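Local structure of kojibiose phosphorylase (Gut metagenome, 6W0P) at residues F374-L379 / G444-V449; A394-A399 / Q418-V423. The protein is a phosphorylase of glycoside hydrolase family 65 with a largely helical central catalytic domain. One frame throughout, in Å; residues are numbered along the deposited sequence.

Contact 1 of 2, residues F374-L379 / G444-V449; sequences FRYNTL and GIEMLV
In the helical catalytic domain of this family 65 enzyme, the last turn of helix 365-376 packs against the middle of helix 437-458, with Y376 and M447 at the closest backbone approach. Y376 bridges the gap. Its CG lies anti to the backbone N (chi1 -179°), which carries the ring across to the second helix. There the phenol OH of Y376 donates a hydrogen bond to OE1 of E446 at 2.7 Å. The carboxylate is met on its syn side, somewhat out of its plane, and stands nearly perpendicular to the ring, 84° between the planes. M447 meets an edge of the same ring. Its CG is 3.6 Å from CD1 of Y376, and its SD sits 5.2 Å from the ring centroid, close to the ring plane, as an edge-on Met-aromatic contact. The chain then bends at chi3 (87°). This brings CE against the backbone of the first helix, 3.4 Å from the backbone N of Y376 and 3.7 Å from CB of R375. L379 adds CD1, 3.8 Å from OE2 of E446 and also near CG of M447. The guanidinium of R375 points elsewhere, to a salt bridge with E353. E446 OE2 also has a weak, long ion pair with K517. The carboxylate is thus shared between a phenol and a distant ammonium, which would be consistent with a charged E446 in this largely buried interface.

Contact 2 of 2, residues A394-A399 / Q418-V423; sequences ACFPVA and QPSTGV
F396 and V423 form the apolar centre. The methyl CG2 of V423 sits over one face of the F396 ring, 4.1 Å from the centroid and 17° off the ring normal, a CH-pi contact. It is offset toward the rim and lies 4.0 Å from CG of the ring. CG of F396 is anti to its own carbonyl carbon (chi1 -78°), and this swings the ring along the helix to V423. I451 of helix 437-458 and A382 of helix 379-388 also touch the F396 side chain.

P419, in the first turn of helix 418-434, sets its ring against the carbonyls of F396 and P397. CB of P419 is 3.2 Å from O of P397 and also lies close to O of F396. CB of F396 lies 4.2 Å from CB of P419. V398 CG2 touches CG of P419 only loosely, at 4.4 Å.

The polar edge gathers round S420. Its OG accepts a hydrogen bond from the backbone N of F396 at 2.9 Å, bent to 137° at the hydrogen. A water lies 2.7 Å from OG of S420 and donates to O of F396 at 2.6 Å. One serine hydroxyl therefore serves both backbone polar groups of F396, the N directly and the O through the water. Farther along the loop, E405 accepts hydrogen bonds from the backbone N atoms of V398 and A399.

Here a loop without regular secondary structure is held to the start of a helix. An aromatic side chain enters the hydrophobic core between helices, while a serine and a bound water satisfy the backbone beside it. Such loop-to-helix packing belongs to the six-hairpin (alpha/alpha)6 barrel of family 65 catalytic domains.

Contacts 1 and 2 form one continuous core, with centres about 11 Å apart. In sequence, contact 2 falls between the two segments of contact 1, and helix 437-458 comes straight after helix 418-434. V423 joins the two: its CG1 is 3.6 Å from CE of M447, and its CG2 is 3.7 Å from CG of R375. The F396 ring reaches the end of helix 365-376, where its CE1 lies 3.2 Å from O of R375. On the side of the ring away from V423, CD2 of L379 meets CB of A394 at 3.6 Å. All four segments belong to the family 65 catalytic domain.

Contact 1 of 2, residues F374-L379 / G444-V449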
ATOM      1  N   PHE A 374       0.447 -30.154  -8.125  1.00 33.03           N
ATOM      2  CA  PHE A 374       0.408 -29.196  -7.002  1.00 33.01           C
ATOM      3  C   PHE A 374      -0.668 -28.157  -7.315  1.00 32.89           C
ATOM      4  O   PHE A 374      -1.410 -27.796  -6.383  1.00 33.67           O
ATOM      5  CB  PHE A 374       1.754 -28.525  -6.728  1.00 32.80           C
ATOM      6  CG  PHE A 374       1.580 -27.242  -5.961  1.00 33.15           C
ATOM      7  CD1 PHE A 374       1.188 -27.255  -4.632  1.00 33.46           C
ATOM      8  CD2 PHE A 374       1.733 -26.021  -6.589  1.00 33.29           C
ATOM      9  CE1 PHE A 374       1.013 -26.073  -3.929  1.00 33.68           C
ATOM     10  CE2 PHE A 374       1.542 -24.840  -5.892  1.00 33.91           C
ATOM     11  CZ  PHE A 374       1.183 -24.869  -4.562  1.00 33.78           C
ATOM     12  N   ARG A 375      -0.717 -27.672  -8.561  1.00 32.50           N
ATOM     13  CA  ARG A 375      -1.669 -26.616  -9.004  1.00 33.25           C
ATOM     14  C   ARG A 375      -3.078 -27.202  -9.135  1.00 33.99           C
ATOM     15  O   ARG A 375      -4.033 -26.511  -8.798  1.00 34.03           O
ATOM     16  CB  ARG A 375      -1.212 -25.975 -10.317  1.00 33.10           C
ATOM     17  CG  ARG A 375       0.134 -25.274 -10.213  1.00 32.93           C
ATOM     18  CD  ARG A 375       0.170 -24.124  -9.209  1.00 33.03           C
ATOM     19  NE  ARG A 375       1.343 -23.273  -9.421  1.00 32.90           N
ATOM     20  CZ  ARG A 375       1.604 -22.132  -8.796  1.00 32.33           C
ATOM     21  NH1 ARG A 375       0.780 -21.657  -7.881  1.00 32.30           N
ATOM     22  NH2 ARG A 375       2.704 -21.460  -9.089  1.00 32.51           N
ATOM     23  N   TYR A 376      -3.216 -28.420  -9.645  1.00 35.37           N
ATOM     24  CA  TYR A 376      -4.536 -29.086  -9.719  1.00 36.93           C
ATOM     25  C   TYR A 376      -5.089 -29.168  -8.297  1.00 36.44           C
ATOM     26  O   TYR A 376      -6.269 -28.870  -8.087  1.00 37.13           O
ATOM     27  CB  TYR A 376      -4.492 -30.470 -10.372  1.00 38.88           C
ATOM     28  CG  TYR A 376      -5.876 -31.054 -10.435  1.00 41.28           C
ATOM     29  CD1 TYR A 376      -6.776 -30.654 -11.409  1.00 42.14           C
ATOM     30  CD2 TYR A 376      -6.339 -31.870  -9.414  1.00 43.05           C
ATOM     31  CE1 TYR A 376      -8.085 -31.112 -11.409  1.00 44.60           C
ATOM     32  CE2 TYR A 376      -7.643 -32.339  -9.398  1.00 44.68           C
ATOM     33  CZ  TYR A 376      -8.521 -31.956 -10.394  1.00 45.89           C
ATOM     34  OH  TYR A 376      -9.798 -32.435 -10.355  1.00 47.73           O
ATOM     35  N   ASN A 377      -4.240 -29.505  -7.330  1.00 35.60           N
ATOM     36  CA  ASN A 377      -4.687 -29.797  -5.946  1.00 35.33           C
ATOM     37  C   ASN A 377      -4.904 -28.491  -5.175  1.00 35.69           C
ATOM     38  O   ASN A 377      -5.320 -28.592  -4.012  1.00 35.50           O
ATOM     39  CB  ASN A 377      -3.735 -30.769  -5.243  1.00 34.89           C
ATOM     40  CG  ASN A 377      -3.804 -32.170  -5.810  1.00 35.16           C
ATOM     41  OD1 ASN A 377      -4.892 -32.680  -6.078  1.00 36.45           O
ATOM     42  ND2 ASN A 377      -2.659 -32.807  -5.990  1.00 34.91           N
ATOM     43  N   THR A 378      -4.613 -27.329  -5.775  1.00 35.63           N
ATOM     44  CA  THR A 378      -4.872 -25.985  -5.185  1.00 35.81           C
ATOM     45  C   THR A 378      -5.828 -25.214  -6.102  1.00 36.06           C
ATOM     46  O   THR A 378      -5.886 -23.977  -5.974  1.00 35.60           O
ATOM     47  CB  THR A 378      -3.576 -25.193  -4.934  1.00 35.22           C
ATOM     48  OG1 THR A 378      -2.704 -25.321  -6.064  1.00 34.58           O
ATOM     49  CG2 THR A 378      -2.875 -25.659  -3.680  1.00 35.23           C
ATOM     50  N   LEU A 379      -6.572 -25.919  -6.960  1.00 37.06           N
ATOM     51  CA  LEU A 379      -7.641 -25.325  -7.809  1.00 38.84           C
ATOM     52  C   LEU A 379      -8.683 -24.599  -6.946  1.00 40.10           C
ATOM     53  O   LEU A 379      -9.111 -23.518  -7.349  1.00 40.05           O
ATOM     54  CB  LEU A 379      -8.320 -26.406  -8.660  1.00 39.96           C
ATOM     55  CG  LEU A 379      -8.044 -26.344 -10.160  1.00 40.86           C
ATOM     56  CD1 LEU A 379      -8.904 -27.362 -10.917  1.00 41.99           C
ATOM     57  CD2 LEU A 379      -8.280 -24.946 -10.718  1.00 40.51           C
ATOM     58  N   GLY A 444      -6.093 -32.040 -16.731  1.00 42.49           N
ATOM     59  CA  GLY A 444      -5.658 -30.914 -17.581  1.00 41.74           C
ATOM     60  C   GLY A 444      -6.809 -30.056 -18.055  1.00 40.39           C
ATOM     61  O   GLY A 444      -6.778 -28.847 -17.830  1.00 40.81           O
ATOM     62  N   ILE A 445      -7.792 -30.673 -18.692  1.00 39.80           N
ATOM     63  CA  ILE A 445      -8.958 -29.974 -19.296  1.00 38.24           C
ATOM     64  C   ILE A 445      -9.625 -29.130 -18.210  1.00 36.98           C
ATOM     65  O   ILE A 445      -9.851 -27.951 -18.453  1.00 35.32           O
ATOM     66  CB  ILE A 445      -9.910 -30.995 -19.937  1.00 39.02           C
ATOM     67  CG1 ILE A 445      -9.182 -31.829 -20.993  1.00 39.29           C
ATOM     68  CG2 ILE A 445     -11.153 -30.305 -20.500  1.00 39.54           C
ATOM     69  CD1 ILE A 445      -9.973 -33.021 -21.500  1.00 40.20           C
ATOM     70  N   GLU A 446      -9.891 -29.715 -17.040  1.00 37.17           N
ATOM     71  CA  GLU A 446     -10.549 -29.004 -15.920  1.00 37.82           C
ATOM     72  C   GLU A 446      -9.767 -27.720 -15.588  1.00 37.74           C
ATOM     73  O   GLU A 446     -10.407 -26.642 -15.521  1.00 38.18           O
ATOM     74  CB  GLU A 446     -10.677 -29.899 -14.690  1.00 38.37           C
ATOM     75  CG  GLU A 446     -11.575 -29.265 -13.641  1.00 38.99           C
ATOM     76  CD  GLU A 446     -11.635 -30.001 -12.323  1.00 40.48           C
ATOM     77  OE1 GLU A 446     -11.241 -31.178 -12.302  1.00 41.87           O
ATOM     78  OE2 GLU A 446     -12.056 -29.385 -11.318  1.00 42.20           O
ATOM     79  N   MET A 447      -8.446 -27.838 -15.399  1.00 37.41           N
ATOM     80  CA  MET A 447      -7.533 -26.709 -15.071  1.00 37.24           C
ATOM     81  C   MET A 447      -7.599 -25.656 -16.173  1.00 37.42           C
ATOM     82  O   MET A 447      -7.592 -24.464 -15.826  1.00 37.05           O
ATOM     83  CB  MET A 447      -6.084 -27.173 -14.939  1.00 36.55           C
ATOM     84  CG  MET A 447      -5.881 -28.083 -13.772  1.00 36.13           C
ATOM     85  SD  MET A 447      -4.264 -28.822 -13.797  1.00 35.35           S
ATOM     86  CE  MET A 447      -3.350 -27.549 -12.922  1.00 35.15           C
ATOM     87  N   LEU A 448      -7.649 -26.082 -17.437  1.00 37.56           N
ATOM     88  CA  LEU A 448      -7.631 -25.151 -18.597  1.00 37.89           C
ATOM     89  C   LEU A 448      -8.973 -24.397 -18.685  1.00 39.14           C
ATOM     90  O   LEU A 448      -8.962 -23.178 -19.050  1.00 39.52           O
ATOM     91  CB  LEU A 448      -7.357 -25.933 -19.879  1.00 38.58           C
ATOM     92  CG  LEU A 448      -5.953 -26.524 -20.023  1.00 38.68           C
ATOM     93  CD1 LEU A 448      -5.829 -27.242 -21.363  1.00 39.14           C
ATOM     94  CD2 LEU A 448      -4.871 -25.448 -19.904  1.00 38.09           C
ATOM     95  N   VAL A 449     -10.097 -25.071 -18.394  1.00 38.23           N
ATOM     96  CA  VAL A 449     -11.449 -24.441 -18.473  1.00 37.53           C
ATOM     97  C   VAL A 449     -11.537 -23.411 -17.347  1.00 36.60           C
ATOM     98  O   VAL A 449     -11.968 -22.283 -17.607  1.00 35.22           O
ATOM     99  CB  VAL A 449     -12.582 -25.490 -18.426  1.00 37.73           C
ATOM    100  CG1 VAL A 449     -13.941 -24.867 -18.116  1.00 37.25           C
ATOM    101  CG2 VAL A 449     -12.638 -26.276 -19.724  1.00 37.68           C
TER

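Contact 2 of 2, residues A394-A399 / Q418-V423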
ATOM      1  N   ALA A 394     -10.479 -19.761 -12.071  1.00 35.50           N
ATOM      2  CA  ALA A 394      -9.323 -20.004 -11.184  1.00 35.36           C
ATOM      3  C   ALA A 394      -8.236 -18.958 -11.479  1.00 34.58           C
ATOM      4  O   ALA A 394      -7.738 -18.928 -12.620  1.00 35.16           O
ATOM      5  CB  ALA A 394      -8.818 -21.417 -11.350  1.00 35.22           C
ATOM      6  N   CYS A 395      -7.958 -18.097 -10.497  1.00 33.74           N
ATOM      7  CA  CYS A 395      -6.876 -17.088 -10.518  1.00 32.64           C
ATOM      8  C   CYS A 395      -5.768 -17.616  -9.615  1.00 31.89           C
ATOM      9  O   CYS A 395      -5.901 -17.477  -8.384  1.00 32.57           O
ATOM     10  CB  CYS A 395      -7.352 -15.726 -10.042  1.00 32.62           C
ATOM     11  SG  CYS A 395      -6.023 -14.495 -10.001  1.00 32.92           S
ATOM     12  N   PHE A 396      -4.769 -18.284 -10.183  1.00 30.47           N
ATOM     13  CA  PHE A 396      -3.636 -18.828  -9.400  1.00 30.08           C
ATOM     14  C   PHE A 396      -2.826 -17.655  -8.853  1.00 30.13           C
ATOM     15  O   PHE A 396      -2.565 -16.664  -9.547  1.00 29.63           O
ATOM     16  CB  PHE A 396      -2.800 -19.793 -10.246  1.00 30.28           C
ATOM     17  CG  PHE A 396      -3.415 -21.154 -10.393  1.00 30.27           C
ATOM     18  CD1 PHE A 396      -3.253 -22.106  -9.399  1.00 30.65           C
ATOM     19  CD2 PHE A 396      -4.180 -21.466 -11.498  1.00 30.54           C
ATOM     20  CE1 PHE A 396      -3.860 -23.348  -9.510  1.00 30.93           C
ATOM     21  CE2 PHE A 396      -4.798 -22.701 -11.601  1.00 30.99           C
ATOM     22  CZ  PHE A 396      -4.632 -23.643 -10.610  1.00 30.98           C
ATOM     23  N   PRO A 397      -2.378 -17.747  -7.586  1.00 30.14           N
ATOM     24  CA  PRO A 397      -1.753 -16.614  -6.922  1.00 30.02           C
ATOM     25  C   PRO A 397      -0.317 -16.304  -7.364  1.00 29.88           C
ATOM     26  O   PRO A 397       0.366 -17.190  -7.831  1.00 30.41           O
ATOM     27  CB  PRO A 397      -1.793 -17.060  -5.452  1.00 30.80           C
ATOM     28  CG  PRO A 397      -1.645 -18.580  -5.533  1.00 31.01           C
ATOM     29  CD  PRO A 397      -2.492 -18.939  -6.727  1.00 30.96           C
ATOM     30  N   VAL A 398       0.119 -15.067  -7.114  1.00 29.48           N
ATOM     31  CA  VAL A 398       1.519 -14.584  -7.295  1.00 29.38           C
ATOM     32  C   VAL A 398       2.442 -15.400  -6.388  1.00 29.67           C
ATOM     33  O   VAL A 398       3.453 -15.951  -6.871  1.00 28.82           O
ATOM     34  CB  VAL A 398       1.626 -13.077  -6.999  1.00 29.03           C
ATOM     35  CG1 VAL A 398       3.067 -12.615  -6.971  1.00 28.82           C
ATOM     36  CG2 VAL A 398       0.824 -12.263  -7.999  1.00 29.55           C
ATOM     37  N   ALA A 399       2.112 -15.469  -5.100  1.00 30.60           N
ATOM     38  CA  ALA A 399       2.933 -16.165  -4.092  1.00 31.19           C
ATOM     39  C   ALA A 399       2.031 -17.016  -3.202  1.00 31.92           C
ATOM     40  O   ALA A 399       1.047 -16.465  -2.664  1.00 31.79           O
ATOM     41  CB  ALA A 399       3.711 -15.152  -3.296  1.00 31.79           C
ATOM     42  N   GLN A 418       0.248 -13.653 -14.699  1.00 27.98           N
ATOM     43  CA  GLN A 418       1.331 -14.571 -15.142  1.00 27.96           C
ATOM     44  C   GLN A 418       1.245 -15.894 -14.390  1.00 27.75           C
ATOM     45  O   GLN A 418       1.622 -16.904 -14.957  1.00 29.11           O
ATOM     46  CB  GLN A 418       2.737 -13.944 -15.032  1.00 27.89           C
ATOM     47  CG  GLN A 418       3.165 -13.512 -13.632  1.00 27.50           C
ATOM     48  CD  GLN A 418       4.207 -12.411 -13.649  1.00 27.22           C
ATOM     49  OE1 GLN A 418       4.152 -11.486 -14.457  1.00 27.09           O
ATOM     50  NE2 GLN A 418       5.172 -12.511 -12.759  1.00 26.08           N
ATOM     51  N   PRO A 419       0.772 -16.019 -13.129  1.00 28.02           N
ATOM     52  CA  PRO A 419       0.693 -17.355 -12.531  1.00 27.83           C
ATOM     53  C   PRO A 419      -0.354 -18.253 -13.210  1.00 28.72           C
ATOM     54  O   PRO A 419      -0.105 -19.444 -13.365  1.00 28.90           O
ATOM     55  CB  PRO A 419       0.327 -17.102 -11.068  1.00 27.93           C
ATOM     56  CG  PRO A 419       0.597 -15.618 -10.828  1.00 27.67           C
ATOM     57  CD  PRO A 419       0.414 -14.951 -12.169  1.00 27.77           C
ATOM     58  N   SER A 420      -1.489 -17.663 -13.604  1.00 28.56           N
ATOM     59  CA  SER A 420      -2.626 -18.351 -14.256  1.00 28.84           C
ATOM     60  C   SER A 420      -2.238 -18.770 -15.684  1.00 28.78           C
ATOM     61  O   SER A 420      -2.345 -19.952 -15.991  1.00 28.61           O
ATOM     62  CB  SER A 420      -3.864 -17.496 -14.226  1.00 29.00           C
ATOM     63  OG  SER A 420      -4.321 -17.332 -12.894  1.00 28.71           O
ATOM     64  N   THR A 421      -1.722 -17.871 -16.514  1.00 28.90           N
ATOM     65  CA  THR A 421      -1.195 -18.265 -17.849  1.00 29.36           C
ATOM     66  C   THR A 421       0.027 -19.176 -17.660  1.00 29.48           C
ATOM     67  O   THR A 421       0.226 -20.059 -18.486  1.00 30.26           O
ATOM     68  CB  THR A 421      -0.964 -17.060 -18.759  1.00 29.34           C
ATOM     69  OG1 THR A 421      -0.006 -16.170 -18.180  1.00 29.48           O
ATOM     70  CG2 THR A 421      -2.263 -16.345 -19.049  1.00 29.31           C
ATOM     71  N   GLY A 422       0.772 -19.033 -16.569  1.00 29.31           N
ATOM     72  CA  GLY A 422       1.923 -19.913 -16.268  1.00 29.22           C
ATOM     73  C   GLY A 422       1.521 -21.369 -16.061  1.00 28.61           C
ATOM     74  O   GLY A 422       2.220 -22.274 -16.577  1.00 28.51           O
ATOM     75  N   VAL A 423       0.442 -21.614 -15.332  1.00 28.22           N
ATOM     76  CA  VAL A 423      -0.140 -22.986 -15.211  1.00 28.78           C
ATOM     77  C   VAL A 423      -0.623 -23.438 -16.595  1.00 29.25           C
ATOM     78  O   VAL A 423      -0.307 -24.564 -16.966  1.00 29.67           O
ATOM     79  CB  VAL A 423      -1.207 -23.093 -14.103  1.00 28.42           C
ATOM     80  CG1 VAL A 423      -1.775 -24.498 -13.999  1.00 28.26           C
ATOM     81  CG2 VAL A 423      -0.632 -22.678 -12.747  1.00 27.92           C
TER
HETATM   82  O   HOH W   1      -3.285 -15.218 -11.638  1.00 31.22           O